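Local structure of N-isopropylammelide isopropylaminohydrolase (Burkholderia multivorans ATCC 17616, 6NBO) at residues L58-E63 against D317-R321. The protein belongs to the amidohydrolase family, whose members are built on a TIM-type barrel, and carries zinc ions at its metal site. Residues are numbered along the deposited sequence; the frame is centred on the assembly and turned at random.
Sequences LPGLVE and DMLER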
loop_
_atom_site.group_PDB
_atom_site.type_symbol
_atom_site.label_atom_id
_atom_site.label_comp_id
_atom_site.label_asym_id
_atom_site.label_seq_id
_atom_site.Cartn_x
_atom_site.Cartn_y
_atom_site.Cartn_z
ATOM N N LEU A 58 0.177 -17.629 -3.900
ATOM C CA LEU A 58 0.012 -16.484 -3.022
ATOM C C LEU A 58 -1.248 -15.722 -3.400
ATOM O O LEU A 58 -1.614 -15.671 -4.579
ATOM C CB LEU A 58 1.217 -15.534 -3.126
ATOM C CG LEU A 58 2.597 -16.069 -2.763
ATOM C CD1 LEU A 58 3.700 -15.046 -3.136
ATOM C CD2 LEU A 58 2.672 -16.433 -1.281
ATOM N N PRO A 59 -1.943 -15.122 -2.433
ATOM C CA PRO A 59 -2.968 -14.134 -2.785
ATOM C C PRO A 59 -2.306 -12.951 -3.480
ATOM O O PRO A 59 -1.089 -12.778 -3.419
ATOM C CB PRO A 59 -3.566 -13.735 -1.425
ATOM C CG PRO A 59 -2.430 -13.925 -0.462
ATOM C CD PRO A 59 -1.627 -15.117 -0.994
ATOM N N GLY A 60 -3.112 -12.146 -4.169
ATOM C CA GLY A 60 -2.565 -10.978 -4.844
ATOM C C GLY A 60 -1.778 -10.119 -3.867
ATOM O O GLY A 60 -2.211 -9.945 -2.734
ATOM N N LEU A 61 -0.616 -9.610 -4.267
ATOM C CA LEU A 61 0.173 -8.798 -3.353
ATOM C C LEU A 61 -0.447 -7.404 -3.257
ATOM O O LEU A 61 -1.246 -6.994 -4.106
ATOM C CB LEU A 61 1.640 -8.739 -3.826
ATOM C CG LEU A 61 2.267 -10.122 -4.067
ATOM C CD1 LEU A 61 3.750 -10.067 -4.523
ATOM C CD2 LEU A 61 2.137 -11.015 -2.819
ATOM N N VAL A 62 -0.110 -6.690 -2.188
ATOM C CA VAL A 62 -0.720 -5.402 -1.890
ATOM C C VAL A 62 0.391 -4.376 -1.706
ATOM O O VAL A 62 1.289 -4.577 -0.884
ATOM C CB VAL A 62 -1.594 -5.467 -0.625
ATOM C CG1 VAL A 62 -2.255 -4.111 -0.340
ATOM C CG2 VAL A 62 -2.646 -6.581 -0.768
ATOM N N GLU A 63 0.321 -3.278 -2.456
ATOM C CA GLU A 63 1.144 -2.104 -2.188
ATOM C C GLU A 63 0.328 -1.149 -1.324
ATOM O O GLU A 63 -0.619 -0.524 -1.804
ATOM C CB GLU A 63 1.590 -1.459 -3.503
ATOM C CG GLU A 63 2.147 -0.035 -3.372
ATOM C CD GLU A 63 3.350 0.038 -2.473
ATOM O OE1 GLU A 63 3.164 -0.032 -1.241
ATOM O OE2 GLU A 63 4.485 0.158 -2.990
ATOM N N ASP A 317 8.058 -4.973 -7.006
ATOM C CA ASP A 317 8.043 -6.317 -6.422
ATOM C C ASP A 317 7.753 -6.200 -4.923
ATOM O O ASP A 317 8.645 -5.877 -4.137
ATOM C CB ASP A 317 9.384 -7.008 -6.682
ATOM C CG ASP A 317 9.370 -8.464 -6.277
ATOM O OD1 ASP A 317 8.453 -8.853 -5.534
ATOM O OD2 ASP A 317 10.257 -9.226 -6.698
ATOM N N MET A 318 6.509 -6.488 -4.507
ATOM C CA MET A 318 6.193 -6.374 -3.086
ATOM C C MET A 318 6.829 -7.479 -2.263
ATOM O O MET A 318 6.948 -7.324 -1.043
ATOM C CB MET A 318 4.681 -6.359 -2.846
ATOM C CG MET A 318 3.987 -5.070 -3.332
ATOM S SD MET A 318 4.806 -3.566 -2.765
ATOM C CE MET A 318 4.525 -3.684 -0.992
ATOM N N LEU A 319 7.243 -8.586 -2.885
ATOM C CA LEU A 319 8.036 -9.558 -2.137
ATOM C C LEU A 319 9.359 -8.940 -1.714
ATOM O O LEU A 319 9.856 -9.205 -0.613
ATOM C CB LEU A 319 8.279 -10.826 -2.966
ATOM C CG LEU A 319 7.069 -11.726 -3.231
ATOM C CD1 LEU A 319 7.491 -13.034 -3.920
ATOM C CD2 LEU A 319 6.323 -12.002 -1.915
ATOM N N GLU A 320 9.944 -8.097 -2.574
ATOM C CA GLU A 320 11.178 -7.421 -2.192
ATOM C C GLU A 320 10.940 -6.458 -1.038
ATOM O O GLU A 320 11.797 -6.312 -0.155
ATOM C CB GLU A 320 11.776 -6.682 -3.387
ATOM C CG GLU A 320 13.112 -6.037 -3.062
ATOM C CD GLU A 320 13.888 -5.724 -4.314
ATOM O OE1 GLU A 320 13.902 -4.547 -4.721
ATOM O OE2 GLU A 320 14.452 -6.666 -4.906
ATOM N N ARG A 321 9.795 -5.773 -1.029
ATOM C CA ARG A 321 9.514 -4.883 0.096
ATOM C C ARG A 321 9.350 -5.676 1.387
ATOM O O ARG A 321 9.812 -5.249 2.457
ATOM C CB ARG A 321 8.267 -4.044 -0.192
ATOM C CG ARG A 321 7.958 -2.988 0.878
ATOM C CD ARG A 321 9.149 -2.092 1.168
ATOM N NE ARG A 321 9.826 -1.603 -0.038
ATOM C CZ ARG A 321 10.783 -0.677 -0.024
ATOM N NH1 ARG A 321 11.157 -0.124 1.122
ATOM N NH2 ARG A 321 11.362 -0.298 -1.150
#
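Leu61 and Met318 bring the two backbones to 6.5 Å, CA to CA, where strand 56-66, the first of the TIM-type barrel of this amidohydrolase, passes the first turn of helix 318-328. No hydrogen bond joins the two segments; the contact is buried and mostly side-chain packing. Asp317 N-caps the helix, its OD1 accepting weak bonds from Leu319 N and Glu320 N, and it also salt-bridges Arg385. Leu61 lays CB against Met318 CB at 4.0 Å and sends CD1 to Leu319 CG at 3.9 Å, the two leucine side chains crossing at about a right angle. Farther back along the strand, Leu58 and Leu319 meet tip to tip, CD1 to CD2, at 4.2 Å. Met318 heads for the strand at CB; bends at chi2 (-49°) and chi3 (-66°) then turn SD and CE along it, across the Glu63 side chain. Met318 SD lies 3.7 Å from Glu63 OE2, but the carboxylate has polar partners elsewhere: OE2 accepts from Asn303 ND2 and OE1 from the backbone N of His65, a zinc ligand on the same strand. Val62 O, buried here without a hydrogen-bond partner in the model, faces the methyl of Met318, with CE 3.4 Å from the oxygen.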